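Local coordinates for T-cell surface glycoprotein CD1A1 antigen (Gallus gallus, PDB 3JVG), which probably presents lipid antigens to T cells, as other CD1 glycoproteins do, through an MHC-I-like ectodomain paired with a second protein chain, at residues P183-F188 / R269-P274; T204-R209 / L239-R244. All blocks are in the same frame, centred on the assembly; numbering follows the deposited sequence.

Interaction 1. Residues P183-F188 / R269-P274; sequences PMAVVF and RSLLVP
Strands 184-188 and 271-274 of the immunoglobulin C1-set domain run in nearly the same direction, 20° apart, and face each other from two different sheets with 7.0 Å between their axes at closest approach. The side chains of Pro183, Ala185 and Val187 point across toward those of Leu271 and Val273, and the side-chain contacts are apolar. Leu271 works through a single methyl, CD2, which reaches the CB of Ala185 at 3.9 Å and also comes up against the ring of Pro183. The leucine and proline side chains overlap with their ends pointing opposite ways, and Leu271 CD2 ends 3.6 Å from Pro183 O. Val273 is shared by two neighbours, one for each branch. Its CG2 touches Ala185 CB at 3.9 Å, whereas its CG1, placed anti to the backbone N by a chi1 of -167°, meets Val187 CG2 at the same distance of 3.9 Å. Val187 CG2 also lies 3.6 Å from Val273 O. Small Ala185 therefore sits between the two larger residues of the opposing strand, touching both. The contact is one margin of the beta sandwich: within this chain, strand 184-191 is the outermost strand of its sheet, bonded to 197-206, while 271-274 is outermost in the other and bonded to 257-262. Further in, Val187 packs on Cys259 and Trp215, and Pro183 leans on Val203 and Phe206.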
loop_
_atom_site.group_PDB
_atom_site.type_symbol
_atom_site.label_atom_id
_atom_site.label_comp_id
_atom_site.label_asym_id
_atom_site.label_seq_id
_atom_site.Cartn_x
_atom_site.Cartn_y
_atom_site.Cartn_z
ATOM N N PRO A 183 20.060 -0.132 2.386
ATOM C CA PRO A 183 19.928 0.494 1.039
ATOM C C PRO A 183 21.179 0.294 0.167
ATOM O O PRO A 183 22.314 0.227 0.683
ATOM C CB PRO A 183 19.757 1.998 1.348
ATOM C CG PRO A 183 20.412 2.189 2.712
ATOM C CD PRO A 183 20.172 0.860 3.478
ATOM N N MET A 184 20.954 0.167 -1.142
ATOM C CA MET A 184 22.023 0.312 -2.117
ATOM C C MET A 184 21.695 1.541 -2.957
ATOM O O MET A 184 20.521 1.811 -3.272
ATOM C CB MET A 184 22.135 -0.942 -2.962
ATOM C CG MET A 184 22.527 -2.195 -2.125
ATOM S SD MET A 184 22.496 -3.867 -2.897
ATOM C CE MET A 184 20.926 -3.925 -3.762
ATOM N N ALA A 185 22.720 2.310 -3.291
ATOM C CA ALA A 185 22.515 3.583 -3.997
ATOM C C ALA A 185 23.482 3.775 -5.156
ATOM O O ALA A 185 24.650 3.493 -5.008
ATOM C CB ALA A 185 22.649 4.719 -3.025
ATOM N N VAL A 186 22.974 4.224 -6.303
ATOM C CA VAL A 186 23.803 4.714 -7.400
ATOM C C VAL A 186 23.432 6.179 -7.760
ATOM O O VAL A 186 22.269 6.617 -7.565
ATOM C CB VAL A 186 23.715 3.846 -8.685
ATOM C CG1 VAL A 186 24.295 2.465 -8.451
ATOM C CG2 VAL A 186 22.269 3.765 -9.189
ATOM N N VAL A 187 24.426 6.917 -8.267
ATOM C CA VAL A 187 24.231 8.274 -8.782
ATOM C C VAL A 187 24.691 8.345 -10.238
ATOM O O VAL A 187 25.735 7.825 -10.585
ATOM C CB VAL A 187 24.990 9.300 -7.929
ATOM C CG1 VAL A 187 25.044 10.677 -8.611
ATOM C CG2 VAL A 187 24.328 9.433 -6.580
ATOM N N PHE A 188 23.898 8.955 -11.098
ATOM C CA PHE A 188 24.295 9.141 -12.485
ATOM C C PHE A 188 23.649 10.432 -12.951
ATOM O O PHE A 188 22.793 10.975 -12.264
ATOM C CB PHE A 188 23.864 7.965 -13.369
ATOM C CG PHE A 188 22.391 7.661 -13.304
ATOM C CD1 PHE A 188 21.885 6.786 -12.331
ATOM C CD2 PHE A 188 21.505 8.254 -14.189
ATOM C CE1 PHE A 188 20.498 6.483 -12.262
ATOM C CE2 PHE A 188 20.120 7.966 -14.128
ATOM C CZ PHE A 188 19.615 7.073 -13.170
ATOM N N ARG A 269 25.295 6.597 10.866
ATOM C CA ARG A 269 26.303 6.447 9.830
ATOM C C ARG A 269 25.524 6.420 8.526
ATOM O O ARG A 269 24.509 5.759 8.423
ATOM C CB ARG A 269 27.112 5.167 10.075
ATOM C CG ARG A 269 28.350 4.956 9.214
ATOM C CD ARG A 269 28.001 4.283 7.865
ATOM N N SER A 270 25.932 7.186 7.538
ATOM C CA SER A 270 25.150 7.206 6.306
ATOM C C SER A 270 25.920 6.787 5.059
ATOM O O SER A 270 27.146 6.801 5.038
ATOM C CB SER A 270 24.473 8.563 6.100
ATOM O OG SER A 270 25.367 9.620 6.375
ATOM N N LEU A 271 25.162 6.387 4.049
ATOM C CA LEU A 271 25.663 6.088 2.726
ATOM C C LEU A 271 26.004 7.404 2.011
ATOM O O LEU A 271 25.155 8.316 1.918
ATOM C CB LEU A 271 24.558 5.391 1.947
ATOM C CG LEU A 271 24.868 4.118 1.187
ATOM C CD1 LEU A 271 25.408 3.143 2.218
ATOM C CD2 LEU A 271 23.620 3.594 0.547
ATOM N N LEU A 272 27.237 7.514 1.525
ATOM C CA LEU A 272 27.634 8.695 0.792
ATOM C C LEU A 272 28.101 8.332 -0.630
ATOM O O LEU A 272 29.142 7.699 -0.799
ATOM C CB LEU A 272 28.685 9.463 1.595
ATOM C CG LEU A 272 28.786 10.887 1.072
ATOM C CD1 LEU A 272 27.522 11.695 1.430
ATOM C CD2 LEU A 272 30.086 11.590 1.548
ATOM N N VAL A 273 27.320 8.730 -1.637
ATOM C CA VAL A 273 27.613 8.420 -3.039
ATOM C C VAL A 273 27.902 9.673 -3.920
ATOM O O VAL A 273 26.972 10.374 -4.351
ATOM C CB VAL A 273 26.510 7.570 -3.674
ATOM C CG1 VAL A 273 26.997 7.007 -5.018
ATOM C CG2 VAL A 273 26.106 6.439 -2.717
ATOM N N PRO A 274 29.199 9.931 -4.205
ATOM C CA PRO A 274 29.636 11.082 -4.970
ATOM C C PRO A 274 29.172 11.030 -6.423
ATOM O O PRO A 274 29.105 9.947 -7.019
ATOM C CB PRO A 274 31.168 10.984 -4.901
ATOM C CG PRO A 274 31.453 9.560 -4.762
ATOM C CD PRO A 274 30.327 9.021 -3.909
#

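Interaction 2. Residues T204-R209 / L239-R244; sequences TSFYPR and LTYQLR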
loop_
_atom_site.group_PDB
_atom_site.type_symbol
_atom_site.label_atom_id
_atom_site.label_comp_id
_atom_site.label_asym_id
_atom_site.label_seq_id
_atom_site.Cartn_x
_atom_site.Cartn_y
_atom_site.Cartn_z
ATOM N N THR A 204 17.792 1.556 -3.717
ATOM C CA THR A 204 16.896 0.397 -3.619
ATOM C C THR A 204 17.297 -0.570 -2.495
ATOM O O THR A 204 18.321 -0.367 -1.771
ATOM C CB THR A 204 16.818 -0.309 -5.020
ATOM O OG1 THR A 204 15.704 -1.251 -5.081
ATOM C CG2 THR A 204 18.178 -0.929 -5.387
ATOM N N SER A 205 16.469 -1.604 -2.331
ATOM C CA SER A 205 16.733 -2.680 -1.400
ATOM C C SER A 205 16.530 -2.349 0.084
ATOM O O SER A 205 16.883 -3.163 0.902
ATOM C CB SER A 205 18.153 -3.220 -1.570
ATOM O OG SER A 205 18.296 -3.710 -2.887
ATOM N N PHE A 206 15.950 -1.214 0.457
ATOM C CA PHE A 206 15.963 -0.911 1.874
ATOM C C PHE A 206 14.688 -1.378 2.533
ATOM O O PHE A 206 13.607 -1.387 1.927
ATOM C CB PHE A 206 16.285 0.568 2.173
ATOM C CG PHE A 206 15.377 1.541 1.488
ATOM C CD1 PHE A 206 15.622 1.954 0.177
ATOM C CD2 PHE A 206 14.261 2.036 2.135
ATOM C CE1 PHE A 206 14.754 2.813 -0.448
ATOM C CE2 PHE A 206 13.406 2.959 1.530
ATOM C CZ PHE A 206 13.645 3.329 0.240
ATOM N N TYR A 207 14.833 -1.789 3.774
ATOM C CA TYR A 207 13.709 -2.071 4.655
ATOM C C TYR A 207 14.231 -1.809 6.057
ATOM O O TYR A 207 15.365 -2.209 6.377
ATOM C CB TYR A 207 13.239 -3.539 4.533
ATOM C CG TYR A 207 11.969 -3.774 5.346
ATOM C CD1 TYR A 207 10.705 -3.541 4.778
ATOM C CD2 TYR A 207 12.034 -4.151 6.691
ATOM C CE1 TYR A 207 9.572 -3.736 5.495
ATOM C CE2 TYR A 207 10.877 -4.344 7.441
ATOM C CZ TYR A 207 9.653 -4.141 6.825
ATOM O OH TYR A 207 8.504 -4.324 7.495
ATOM N N PRO A 208 13.421 -1.140 6.903
ATOM C CA PRO A 208 12.040 -0.627 6.721
ATOM C C PRO A 208 11.947 0.653 5.863
ATOM O O PRO A 208 12.956 1.242 5.502
ATOM C CB PRO A 208 11.594 -0.320 8.169
ATOM C CG PRO A 208 12.893 0.011 8.890
ATOM C CD PRO A 208 13.946 -0.857 8.260
ATOM N N ARG A 209 10.720 1.082 5.605
ATOM C CA ARG A 209 10.394 2.134 4.659
ATOM C C ARG A 209 10.961 3.556 4.970
ATOM O O ARG A 209 11.341 4.238 4.038
ATOM C CB ARG A 209 8.870 2.150 4.474
ATOM C CG ARG A 209 8.371 2.990 3.279
ATOM C CD ARG A 209 6.818 2.918 3.222
ATOM N NE ARG A 209 6.269 3.173 1.892
ATOM C CZ ARG A 209 5.834 4.368 1.492
ATOM N NH1 ARG A 209 5.886 5.398 2.336
ATOM N NH2 ARG A 209 5.336 4.531 0.256
ATOM N N LEU A 239 9.347 -7.148 -0.369
ATOM C CA LEU A 239 9.216 -6.249 0.783
ATOM C C LEU A 239 10.492 -5.434 1.159
ATOM O O LEU A 239 10.987 -5.453 2.317
ATOM C CB LEU A 239 8.637 -7.004 2.000
ATOM C CG LEU A 239 8.120 -6.086 3.150
ATOM C CD1 LEU A 239 7.031 -5.108 2.712
ATOM C CD2 LEU A 239 7.678 -6.927 4.333
ATOM N N THR A 240 11.006 -4.722 0.156
ATOM C CA THR A 240 12.020 -3.710 0.348
ATOM C C THR A 240 11.464 -2.601 -0.493
ATOM O O THR A 240 10.417 -2.797 -1.119
ATOM C CB THR A 240 13.407 -4.140 -0.164
ATOM O OG1 THR A 240 13.377 -4.441 -1.565
ATOM C CG2 THR A 240 13.918 -5.353 0.612
ATOM N N TYR A 241 12.147 -1.460 -0.511
ATOM C CA TYR A 241 11.651 -0.255 -1.110
ATOM C C TYR A 241 12.725 0.404 -1.986
ATOM O O TYR A 241 13.933 0.069 -1.894
ATOM C CB TYR A 241 11.200 0.692 -0.017
ATOM C CG TYR A 241 9.976 0.169 0.760
ATOM C CD1 TYR A 241 8.689 0.327 0.233
ATOM C CD2 TYR A 241 10.121 -0.494 1.981
ATOM C CE1 TYR A 241 7.544 -0.113 0.915
ATOM C CE2 TYR A 241 8.983 -0.981 2.701
ATOM C CZ TYR A 241 7.694 -0.802 2.141
ATOM O OH TYR A 241 6.536 -1.247 2.778
ATOM N N GLN A 242 12.261 1.354 -2.827
ATOM C CA GLN A 242 13.095 2.055 -3.753
ATOM C C GLN A 242 12.675 3.463 -3.728
ATOM O O GLN A 242 11.480 3.753 -3.563
ATOM C CB GLN A 242 12.868 1.614 -5.198
ATOM C CG GLN A 242 13.163 0.201 -5.511
ATOM C CD GLN A 242 13.575 0.003 -6.996
ATOM O OE1 GLN A 242 14.071 0.926 -7.682
ATOM N NE2 GLN A 242 13.345 -1.200 -7.484
ATOM N N LEU A 243 13.652 4.338 -3.962
ATOM C CA LEU A 243 13.426 5.786 -4.000
ATOM C C LEU A 243 14.316 6.363 -5.095
ATOM O O LEU A 243 15.439 5.895 -5.250
ATOM C CB LEU A 243 13.861 6.462 -2.677
ATOM C CG LEU A 243 12.911 7.469 -2.007
ATOM C CD1 LEU A 243 13.610 8.458 -1.068
ATOM C CD2 LEU A 243 12.013 8.231 -2.975
ATOM N N ARG A 244 13.847 7.400 -5.803
ATOM C CA ARG A 244 14.742 8.206 -6.626
ATOM C C ARG A 244 14.641 9.677 -6.243
ATOM O O ARG A 244 13.559 10.170 -5.981
ATOM C CB ARG A 244 14.469 8.037 -8.141
ATOM C CG ARG A 244 14.449 6.564 -8.636
ATOM C CD ARG A 244 14.664 6.388 -10.140
ATOM N NE ARG A 244 13.526 6.786 -10.978
ATOM C CZ ARG A 244 12.406 6.073 -11.152
ATOM N NH1 ARG A 244 12.243 4.911 -10.508
ATOM N NH2 ARG A 244 11.434 6.540 -11.955
#
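Phe206 and Tyr241 form an antiparallel hydrogen-bonded pair in the immunoglobulin C1-set domain, and Ser205 joins Phe206 opposite Tyr241 to make a G1 beta bulge. Two backbone bonds define the pair. Tyr241 N gives a short one to Phe206 O, 2.8 Å long with an angle of 130° at the hydrogen; Phe206 N returns a weak one of 3.4 Å to Tyr241 O. Ser205, the first bulge residue, takes the positive phi characteristic of a G1 bulge.

The aromatic contacts gather round this pair. Phe206, whose chi1 of 55° sets CG between the backbone N and the carbonyl carbon, brings its ring against the 239-244 segment, and Tyr241 CB rests over one ring face, 3.8 Å from the centroid. Tyr207 runs alongside Tyr241, its CD1 3.7 Å from Tyr241 CE2, and its CE1 packs on Leu239 CG at 3.6 Å. Both tyrosine hydroxyls reach Asp32, one to each carboxylate oxygen, tying this domain to the MHC-I-like domain.

At the polar end, Thr204 and Gln242 extend together in the same direction, and each hydrogen-bonds both to Asn236 and to the backbone of the neighbouring chain.

Past the cis peptide before Pro208, extended Arg209 passes across the face of Tyr241, nearly perpendicular to that side chain: its CG stands over the centre of the ring, 3.8 Å from the centroid and only 3° off the normal.

Interactions 1 and 2 lie about 13 Å apart, centre to centre, and meet where strand 184-191 runs beside strand 197-206. Met184 N probably donates a hydrogen bond of 2.8 Å to Thr204 O, while Pro183 CA packs 3.8 Å from Phe206 CB. The segments of interaction 2 fall within the chain loop closed by interaction 1. Their roles differ: interaction 1 joins the two sheets across the sandwich, and interaction 2 pairs strands that are neighbours in one sheet, at its end near the MHC-I-like domain. Met184, Thr204, Ser205 and Gln242 also contact the second protein chain, so both contacts border that interface.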